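Local coordinates for protein dihydrodipicolinate synthase (Oceanobacillus iheyensis HTE831, PDB 3D0C) that probably catalyses the condensation of pyruvate with aspartate semialdehyde to 4-hydroxy-tetrahydrodipicolinate in lysine biosynthesis, on a TIM-barrel scaffold of the DapA family, at residues Ser9-Thr14 with Gly106-Met111; Leu157-Lys162 with Lys185-Ala190; Lys33-Asn38 with Ala71-Glu76; Val51-Thr56 with Tyr60-Glu65. The protein carries 1 engineered substitution. All blocks are in the same frame, centred on the assembly; numbering follows the deposited sequence.

Overall arrangement
From the N terminus, S9-T14 leads into the first barrel strand and meets G106-M111, at the start of the fourth, so contact 1 closes the longest loop of the four. Within that loop, contact 3 joins helix 32-44 to helix 64-78. Within the loop between those two helices lies contact 4, a short closure between V51-T56 and Y60-E65 that leads into the same helix 64-78. Contact 2 opens only after contact 1 has closed and joins the loops before strands 163-168 and 190-193; no two contacts cross. A190 packs on S9 and F12, linking contacts 1 and 2, T75 packs against G106, and P52 against V74. Contacts 2 and 3 lie about 30 Å apart, centre to centre.

Contact 1 of 4, residues Ser9-Thr14 with Gly106-Met111; sequences SKRFST and GADCVM
Where the TIM barrel is closed at the N-terminal ends of its strands, F12, from the loop before strand 15-17, reaches C109 at the start of strand 109-112. The meeting is a cysteine sulfur-aromatic contact: F12 CZ lies 4.2 Å from C109 SG. The sulfur is 5.5 Å from the ring centroid and 67° off the ring normal, an oblique approach. C109 sends SG out anti to its own N (chi1 179°), which turns the thiol to the loop. V85, I141, A190 and I192 from three further strands also touch F12, so the phenyl ring packs among these strands at that end, with the side chain of K167, the predicted Schiff-base lysine, about 5 Å away. Nearer the surface R11 stretches, extended from CG to NE, across D108 at about a right angle. Their opposite charges lie near each other beyond salt-bridge range and probably attract weakly. Each group also has a polar partner on the neighbouring strand: R11 NH1 bonds T83 OG1, and D108 OD2 accepts from V84 N. Guanidinium and carboxylate planes are 62° apart, and R11 NH1 stays 4.1 Å from D108 OD1.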
# COMPACT_ATOMS: atom_id res chain seq x y z
N SER A 9 5.94 -20.12 19.32
CA SER A 9 6.89 -19.14 18.80
C SER A 9 8.23 -19.77 18.44
O SER A 9 8.95 -19.25 17.59
CB SER A 9 7.12 -18.02 19.83
OG SER A 9 7.83 -18.48 20.96
N LYS A 10 8.56 -20.90 19.07
CA LYS A 10 9.82 -21.58 18.79
C LYS A 10 9.87 -22.14 17.37
O LYS A 10 10.96 -22.38 16.83
CB LYS A 10 10.04 -22.71 19.80
CG LYS A 10 10.26 -22.21 21.23
CD LYS A 10 10.40 -23.38 22.18
CE LYS A 10 10.60 -22.91 23.62
NZ LYS A 10 10.56 -24.07 24.56
N ARG A 11 8.71 -22.34 16.75
CA ARG A 11 8.64 -22.86 15.39
C ARG A 11 9.32 -21.96 14.36
O ARG A 11 9.72 -22.42 13.29
CB ARG A 11 7.18 -23.03 14.95
CG ARG A 11 6.35 -23.99 15.79
CD ARG A 11 4.97 -24.12 15.17
NE ARG A 11 4.12 -25.05 15.90
CZ ARG A 11 3.03 -25.61 15.38
NH1 ARG A 11 2.67 -25.34 14.13
NH2 ARG A 11 2.30 -26.45 16.12
N PHE A 12 9.45 -20.68 14.69
CA PHE A 12 10.04 -19.72 13.76
C PHE A 12 11.56 -19.58 13.79
O PHE A 12 12.13 -18.74 13.09
CB PHE A 12 9.35 -18.38 13.96
CG PHE A 12 7.86 -18.48 13.84
CD1 PHE A 12 7.26 -18.62 12.59
CD2 PHE A 12 7.05 -18.50 14.97
CE1 PHE A 12 5.89 -18.80 12.47
CE2 PHE A 12 5.68 -18.68 14.86
CZ PHE A 12 5.10 -18.83 13.61
N SER A 13 12.22 -20.41 14.60
CA SER A 13 13.68 -20.39 14.67
C SER A 13 14.19 -21.22 13.51
O SER A 13 14.80 -22.27 13.70
CB SER A 13 14.16 -21.00 16.00
OG SER A 13 13.79 -20.16 17.08
N THR A 14 13.92 -20.75 12.30
CA THR A 14 14.32 -21.45 11.09
C THR A 14 14.04 -20.52 9.92
O THR A 14 13.85 -19.32 10.10
CB THR A 14 13.50 -22.75 10.92
OG1 THR A 14 14.00 -23.52 9.82
CG2 THR A 14 12.04 -22.41 10.67
N GLY A 106 -7.39 -24.51 8.10
CA GLY A 106 -6.35 -25.24 8.80
C GLY A 106 -5.03 -24.52 9.01
O GLY A 106 -4.11 -25.10 9.58
N ALA A 107 -4.91 -23.27 8.55
CA ALA A 107 -3.66 -22.54 8.74
C ALA A 107 -3.34 -22.45 10.22
O ALA A 107 -4.24 -22.32 11.05
CB ALA A 107 -3.76 -21.13 8.14
N ASP A 108 -2.06 -22.51 10.56
CA ASP A 108 -1.62 -22.48 11.94
C ASP A 108 -1.48 -21.10 12.54
O ASP A 108 -1.60 -20.93 13.75
CB ASP A 108 -0.26 -23.18 12.05
CG ASP A 108 -0.28 -24.56 11.46
OD1 ASP A 108 -0.91 -25.46 12.07
OD2 ASP A 108 0.32 -24.76 10.39
N CYS A 109 -1.23 -20.12 11.69
CA CYS A 109 -0.98 -18.76 12.14
C CYS A 109 -1.23 -17.82 10.96
O CYS A 109 -1.34 -18.27 9.81
CB CYS A 109 0.51 -18.70 12.57
SG CYS A 109 1.22 -17.16 13.17
N VAL A 110 -1.37 -16.53 11.24
CA VAL A 110 -1.55 -15.55 10.18
C VAL A 110 -0.41 -14.54 10.25
O VAL A 110 0.24 -14.39 11.29
CB VAL A 110 -2.91 -14.80 10.26
CG1 VAL A 110 -4.06 -15.79 10.20
CG2 VAL A 110 -2.99 -13.95 11.53
N MSE A 111 -0.13 -13.87 9.13
CA MSE A 111 0.90 -12.84 9.09
C MSE A 111 0.24 -11.57 8.60
O MSE A 111 -0.26 -11.54 7.47
CB MSE A 111 2.03 -13.18 8.12
CG MSE A 111 2.96 -11.98 7.94
SE MSE A 111 4.18 -12.11 6.47
CE MSE A 111 2.96 -11.71 5.01

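Contact 2 of 4, residues Leu157-Lys162 with Lys185-Ala190; sequences LAPLDK and KSSNVA
A158 and P159, in the turn after helix 152-157, lean against S187 and V189 of the loop that follows helix 173-182, a pairing of two adjacent loops on the TIM barrel. The tight part centres on A158. Its carbonyl oxygen is approached by two carbons of the other loop: A158 O lies 3.6 Å from V189 CG2 and equally 3.6 Å from S187 CB. Beside it the A158 methyl joins the same pair, with A158 CB 4.0 Å from V189 CG2 and 4.2 Å from S187 CB. V189 can do this because its CG1 stands anti to the backbone N (chi1 178°), which leaves CG2 as the methyl facing the turn. The contact here is van der Waals packing of small groups.

Toward solvent the fit slackens. S187 OG only skirts the proline, 4.0 Å from P159 CA, and the exposed P159 ring points its CB away from the other loop. Farther along, D161 and N188 do not touch at all and are joined through one water, which donates to D161 OD1 at 2.9 Å and accepts from N188 ND2 at 3.0 Å. A type I turn from L157 to L160 shapes one loop, and a short 3-10 segment, 185-187, the other. Both then enter neighbouring parallel strands, 163-168 and 190-193. V189 rests on I166 of the first, A158 on V183, L157 against helix 122-135, while D161 and N188 touch Y5 and S9 of helix 5-9.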
# COMPACT_ATOMS: atom_id res chain seq x y z
N LEU A 157 2.35 -4.28 21.98
CA LEU A 157 1.62 -5.49 21.62
C LEU A 157 2.23 -6.83 22.04
O LEU A 157 1.52 -7.82 22.19
CB LEU A 157 1.42 -5.52 20.10
CG LEU A 157 0.64 -4.35 19.51
CD1 LEU A 157 0.77 -4.37 17.99
CD2 LEU A 157 -0.82 -4.43 19.93
N ALA A 158 3.55 -6.85 22.24
CA ALA A 158 4.26 -8.07 22.60
C ALA A 158 3.60 -8.96 23.67
O ALA A 158 3.60 -10.18 23.54
CB ALA A 158 5.68 -7.73 23.03
N PRO A 159 3.04 -8.36 24.73
CA PRO A 159 2.39 -9.11 25.80
C PRO A 159 1.22 -10.00 25.38
O PRO A 159 0.86 -10.94 26.10
CB PRO A 159 1.95 -8.02 26.77
CG PRO A 159 3.02 -7.01 26.62
CD PRO A 159 3.16 -6.94 25.11
N LEU A 160 0.61 -9.69 24.24
CA LEU A 160 -0.52 -10.47 23.75
C LEU A 160 -0.09 -11.90 23.45
O LEU A 160 0.80 -12.12 22.64
CB LEU A 160 -1.10 -9.85 22.48
CG LEU A 160 -1.67 -8.43 22.59
CD1 LEU A 160 -2.16 -7.96 21.23
CD2 LEU A 160 -2.81 -8.41 23.61
N ASP A 161 -0.74 -12.86 24.10
CA ASP A 161 -0.43 -14.26 23.87
C ASP A 161 -0.44 -14.64 22.39
O ASP A 161 0.45 -15.36 21.93
CB ASP A 161 -1.42 -15.15 24.63
CG ASP A 161 -1.04 -15.33 26.08
OD1 ASP A 161 0.09 -15.80 26.33
OD2 ASP A 161 -1.86 -15.01 26.97
N LYS A 162 -1.43 -14.15 21.65
CA LYS A 162 -1.54 -14.48 20.23
C LYS A 162 -0.45 -13.90 19.35
O LYS A 162 -0.20 -14.43 18.26
CB LYS A 162 -2.91 -14.06 19.69
CG LYS A 162 -4.07 -14.82 20.31
CD LYS A 162 -5.39 -14.32 19.74
CE LYS A 162 -6.56 -14.95 20.48
NZ LYS A 162 -7.87 -14.63 19.86
N LYS A 185 11.62 -12.21 27.35
CA LYS A 185 11.41 -13.54 26.79
C LYS A 185 10.03 -14.08 27.16
O LYS A 185 9.42 -14.83 26.39
CB LYS A 185 12.50 -14.51 27.28
CG LYS A 185 12.16 -15.26 28.57
CD LYS A 185 13.21 -16.31 28.90
CE LYS A 185 12.75 -17.25 30.00
NZ LYS A 185 11.50 -17.99 29.62
N SER A 186 9.53 -13.68 28.33
CA SER A 186 8.23 -14.14 28.80
C SER A 186 7.10 -13.79 27.84
O SER A 186 6.04 -14.43 27.87
CB SER A 186 7.92 -13.55 30.19
OG SER A 186 7.75 -12.15 30.15
N SER A 187 7.31 -12.79 26.99
CA SER A 187 6.28 -12.39 26.04
C SER A 187 6.18 -13.35 24.86
O SER A 187 5.26 -13.26 24.05
CB SER A 187 6.55 -10.97 25.53
OG SER A 187 6.24 -10.02 26.53
N ASN A 188 7.13 -14.27 24.77
CA ASN A 188 7.13 -15.27 23.71
C ASN A 188 6.91 -14.72 22.31
O ASN A 188 5.96 -15.10 21.62
CB ASN A 188 6.08 -16.33 24.02
CG ASN A 188 6.37 -17.06 25.31
OD1 ASN A 188 7.47 -17.58 25.50
ND2 ASN A 188 5.38 -17.12 26.20
N VAL A 189 7.80 -13.83 21.89
CA VAL A 189 7.72 -13.23 20.57
C VAL A 189 9.02 -13.54 19.83
O VAL A 189 10.09 -13.10 20.25
CB VAL A 189 7.55 -11.70 20.63
CG1 VAL A 189 7.52 -11.13 19.23
CG2 VAL A 189 6.27 -11.35 21.38
N ALA A 190 8.92 -14.31 18.75
CA ALA A 190 10.10 -14.65 17.96
C ALA A 190 10.40 -13.52 16.97
O ALA A 190 9.52 -13.10 16.22
CB ALA A 190 9.86 -15.96 17.21
O HOH W 1 2.80 -15.82 25.40

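Contact 3 of 4, residues Lys33-Asn38 with Ala71-Glu76; sequences KGLDDN and ATRVTE
D36 OD1 takes the shortest sound polar bond between the two helices, from R73 NE at 2.9 Å, met on the syn side of the oxygen but somewhat out of the carboxylate plane. A second, weak bond runs alongside it, R73 NH2 to D36 OD2 at 2.9 Å, so the arginine offers its NE and NH2 together in a two-pronged salt bridge. The two flat groups are close to parallel, with planes 19° apart, although the side chains as a whole cross at about a right angle. With CG anti to the backbone N (chi1 -177°), R73 brings that carbon to 4.0 Å from L35 CD2, and the two side chains slide past each other in opposite directions. A bend at CB-CG (chi2 81°) then swings the guanidinium round to the carboxylate. The other methyl, L35 CD1, approaches V74 CG2 at 4.3 Å, an apolar layer under the ion pair. An alanine in place of this arginine would probably leave D36 without its cationic mate and open a gap beside L35 CD2. Each helix also carries its own link: K33 NZ pairs with D37 OD2 at 2.7 Å, and A71 O accepts both T75 N and T75 OG1.

The local helix axes approach to 10.3 Å and cross at -42°, both running broadly the same way, as befits successive outer helices of a TIM barrel. Helix 32-44 follows strand 15-17 and helix 64-78 follows strand 49-50. L35 also touches N19, V74 packs inward on P52, and T72 OG1 bonds S105 OG on the far side.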
# COMPACT_ATOMS: atom_id res chain seq x y z
N LYS A 33 -1.45 -26.19 -10.66
CA LYS A 33 -0.48 -27.28 -10.76
C LYS A 33 0.88 -26.72 -10.34
O LYS A 33 1.56 -27.28 -9.49
CB LYS A 33 -0.42 -27.79 -12.20
CG LYS A 33 -0.07 -29.27 -12.35
CD LYS A 33 1.28 -29.61 -11.75
CE LYS A 33 1.62 -31.08 -11.98
NZ LYS A 33 2.83 -31.51 -11.25
N GLY A 34 1.26 -25.60 -10.96
CA GLY A 34 2.53 -24.97 -10.66
C GLY A 34 2.66 -24.63 -9.19
O GLY A 34 3.74 -24.78 -8.60
N LEU A 35 1.57 -24.17 -8.59
CA LEU A 35 1.55 -23.82 -7.17
C LEU A 35 1.78 -25.06 -6.31
O LEU A 35 2.58 -25.03 -5.37
CB LEU A 35 0.21 -23.18 -6.78
CG LEU A 35 0.01 -22.94 -5.28
CD1 LEU A 35 1.17 -22.13 -4.74
CD2 LEU A 35 -1.31 -22.24 -5.02
N ASP A 36 1.06 -26.14 -6.62
CA ASP A 36 1.22 -27.37 -5.86
C ASP A 36 2.68 -27.82 -5.92
O ASP A 36 3.26 -28.23 -4.91
CB ASP A 36 0.29 -28.48 -6.40
CG ASP A 36 -1.16 -28.34 -5.92
OD1 ASP A 36 -1.46 -27.45 -5.09
OD2 ASP A 36 -2.02 -29.14 -6.36
N ASP A 37 3.27 -27.73 -7.11
CA ASP A 37 4.65 -28.14 -7.31
C ASP A 37 5.66 -27.25 -6.60
O ASP A 37 6.72 -27.72 -6.19
CB ASP A 37 4.97 -28.19 -8.80
CG ASP A 37 4.21 -29.29 -9.51
OD1 ASP A 37 3.75 -30.23 -8.82
OD2 ASP A 37 4.07 -29.21 -10.75
N ASN A 38 5.35 -25.97 -6.48
CA ASN A 38 6.27 -25.07 -5.80
C ASN A 38 6.26 -25.40 -4.31
O ASN A 38 7.31 -25.41 -3.66
CB ASN A 38 5.87 -23.61 -6.02
CG ASN A 38 6.71 -22.66 -5.20
OD1 ASN A 38 7.94 -22.67 -5.29
ND2 ASN A 38 6.05 -21.83 -4.40
N ALA A 71 -4.51 -19.58 0.02
CA ALA A 71 -4.25 -19.97 1.40
C ALA A 71 -4.81 -21.36 1.66
O ALA A 71 -4.13 -22.24 2.20
CB ALA A 71 -4.88 -18.96 2.36
N THR A 72 -6.07 -21.56 1.26
CA THR A 72 -6.72 -22.85 1.45
C THR A 72 -5.93 -23.96 0.78
O THR A 72 -5.61 -24.99 1.40
CB THR A 72 -8.16 -22.81 0.88
OG1 THR A 72 -8.94 -21.88 1.66
CG2 THR A 72 -8.81 -24.18 0.95
N ARG A 73 -5.59 -23.74 -0.49
CA ARG A 73 -4.84 -24.70 -1.30
C ARG A 73 -3.51 -25.10 -0.66
O ARG A 73 -3.18 -26.29 -0.53
CB ARG A 73 -4.56 -24.11 -2.68
CG ARG A 73 -3.85 -25.05 -3.64
CD ARG A 73 -4.85 -26.00 -4.28
NE ARG A 73 -4.28 -26.70 -5.43
CZ ARG A 73 -5.01 -27.33 -6.35
NH1 ARG A 73 -6.33 -27.34 -6.25
NH2 ARG A 73 -4.42 -27.94 -7.37
N VAL A 74 -2.72 -24.10 -0.28
CA VAL A 74 -1.43 -24.37 0.34
C VAL A 74 -1.59 -25.11 1.66
O VAL A 74 -0.92 -26.11 1.90
CB VAL A 74 -0.63 -23.06 0.58
CG1 VAL A 74 0.72 -23.39 1.22
CG2 VAL A 74 -0.43 -22.33 -0.73
N THR A 75 -2.49 -24.62 2.51
CA THR A 75 -2.72 -25.26 3.81
C THR A 75 -3.05 -26.75 3.67
O THR A 75 -2.46 -27.60 4.36
CB THR A 75 -3.87 -24.56 4.59
OG1 THR A 75 -3.50 -23.20 4.87
CG2 THR A 75 -4.14 -25.28 5.90
N GLU A 76 -3.99 -27.06 2.79
CA GLU A 76 -4.40 -28.44 2.57
C GLU A 76 -3.29 -29.29 1.95
O GLU A 76 -3.10 -30.44 2.34
CB GLU A 76 -5.67 -28.48 1.72
CG GLU A 76 -6.80 -27.64 2.31
CD GLU A 76 -8.13 -27.82 1.59
OE1 GLU A 76 -8.14 -27.82 0.34
OE2 GLU A 76 -9.16 -27.93 2.28

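Contact 4 of 4, residues Val51-Thr56 with Tyr60-Glu65; sequences VPNGNT and YALTIE
N55 and Y60 pass one another at a slant, the amide of N55 turned 34° from the plane of the tyrosine ring. The amide nitrogen does the touching: N55 ND2 is 3.5 Å from Y60 CD2 and 3.6 Å from CE2, on an oblique line to the ring. N55 is set for this by CG standing anti to its carbonyl carbon (chi1 -78°). The same nitrogen donates to a water at 2.8 Å, which also accepts from Y60 N at 3.0 Å, so one water joins the amide to the backbone N of Y60. Y60 meets Y90 and H113 with its ring, and V116 and P118 of the second subunit pack on Y60 and N55 respectively. Deeper in, N53 presents OD1 to L62 CD1 at 3.6 Å, while N53 ND2 goes to A67 O. Farther on, T63 is the N-cap of helix 64-78, and E66 OE1 returns to T63 N, as in a capping box. The N55 side chain lies about 4 Å from that of Y143, the predicted proton donor/acceptor, and T56 is a predicted pyruvate ligand. Beside this predicted site the polar link between N55 and Y60 is thus indirect, carried by a water that accepts from both, while amide and ring meet by packing.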
# COMPACT_ATOMS: atom_id res chain seq x y z
N VAL A 51 4.82 -19.61 3.95
CA VAL A 51 3.94 -18.46 4.08
C VAL A 51 3.13 -18.11 2.84
O VAL A 51 3.58 -17.31 2.01
CB VAL A 51 4.75 -17.21 4.48
CG1 VAL A 51 3.81 -16.05 4.79
CG2 VAL A 51 5.65 -17.52 5.68
N PRO A 52 1.93 -18.70 2.69
CA PRO A 52 1.12 -18.38 1.51
C PRO A 52 0.59 -16.95 1.66
O PRO A 52 0.39 -16.46 2.78
CB PRO A 52 0.01 -19.43 1.56
CG PRO A 52 -0.17 -19.67 3.03
CD PRO A 52 1.27 -19.71 3.53
N ASN A 53 0.36 -16.27 0.54
CA ASN A 53 -0.11 -14.89 0.54
C ASN A 53 0.86 -13.90 1.15
O ASN A 53 0.48 -12.95 1.86
CB ASN A 53 -1.49 -14.78 1.20
CG ASN A 53 -2.60 -15.25 0.27
OD1 ASN A 53 -2.50 -15.09 -0.95
ND2 ASN A 53 -3.66 -15.82 0.83
N GLY A 54 2.13 -14.15 0.85
CA GLY A 54 3.20 -13.26 1.26
C GLY A 54 3.38 -12.40 0.01
O GLY A 54 2.74 -12.67 -1.02
N ASN A 55 4.22 -11.38 0.06
CA ASN A 55 4.41 -10.55 -1.13
C ASN A 55 5.13 -11.33 -2.22
O ASN A 55 5.02 -10.99 -3.40
CB ASN A 55 5.18 -9.28 -0.77
CG ASN A 55 4.29 -8.24 -0.09
OD1 ASN A 55 4.72 -7.54 0.83
ND2 ASN A 55 3.05 -8.13 -0.55
N THR A 56 5.86 -12.38 -1.85
CA THR A 56 6.56 -13.17 -2.85
C THR A 56 5.53 -13.95 -3.64
O THR A 56 5.81 -14.47 -4.72
CB THR A 56 7.55 -14.17 -2.24
OG1 THR A 56 8.32 -13.53 -1.22
CG2 THR A 56 8.50 -14.69 -3.31
N TYR A 60 -1.03 -8.91 -3.29
CA TYR A 60 -1.80 -7.76 -3.75
C TYR A 60 -2.29 -7.79 -5.20
O TYR A 60 -3.09 -6.95 -5.60
CB TYR A 60 -1.02 -6.47 -3.47
CG TYR A 60 -0.96 -6.15 -1.99
CD1 TYR A 60 -2.12 -5.87 -1.26
CD2 TYR A 60 0.26 -6.16 -1.30
CE1 TYR A 60 -2.07 -5.61 0.11
CE2 TYR A 60 0.31 -5.91 0.07
CZ TYR A 60 -0.85 -5.63 0.77
OH TYR A 60 -0.80 -5.37 2.12
N ALA A 61 -1.83 -8.77 -5.98
CA ALA A 61 -2.27 -8.89 -7.37
C ALA A 61 -3.42 -9.89 -7.47
O ALA A 61 -3.94 -10.17 -8.56
CB ALA A 61 -1.11 -9.36 -8.25
N LEU A 62 -3.82 -10.41 -6.31
CA LEU A 62 -4.90 -11.39 -6.21
C LEU A 62 -6.17 -10.74 -5.69
O LEU A 62 -6.11 -9.81 -4.88
CB LEU A 62 -4.51 -12.52 -5.25
CG LEU A 62 -3.20 -13.27 -5.48
CD1 LEU A 62 -3.02 -14.29 -4.38
CD2 LEU A 62 -3.22 -13.95 -6.85
N THR A 63 -7.32 -11.22 -6.16
CA THR A 63 -8.60 -10.70 -5.66
C THR A 63 -8.72 -11.36 -4.30
O THR A 63 -7.93 -12.25 -3.97
CB THR A 63 -9.80 -11.16 -6.52
OG1 THR A 63 -9.86 -12.59 -6.52
CG2 THR A 63 -9.68 -10.66 -7.95
N ILE A 64 -9.70 -10.94 -3.51
CA ILE A 64 -9.91 -11.51 -2.18
C ILE A 64 -10.26 -13.00 -2.32
O ILE A 64 -9.76 -13.85 -1.57
CB ILE A 64 -11.07 -10.77 -1.45
CG1 ILE A 64 -10.63 -9.35 -1.10
CG2 ILE A 64 -11.50 -11.54 -0.20
CD1 ILE A 64 -9.41 -9.26 -0.19
N GLU A 65 -11.10 -13.31 -3.29
CA GLU A 65 -11.50 -14.70 -3.54
C GLU A 65 -10.29 -15.58 -3.87
O GLU A 65 -10.15 -16.69 -3.35
CB GLU A 65 -12.51 -14.74 -4.68
CG GLU A 65 -12.93 -16.13 -5.08
CD GLU A 65 -13.79 -16.11 -6.32
OE1 GLU A 65 -13.31 -15.60 -7.36
OE2 GLU A 65 -14.95 -16.58 -6.26
O HOH W 2 1.87 -8.36 -3.03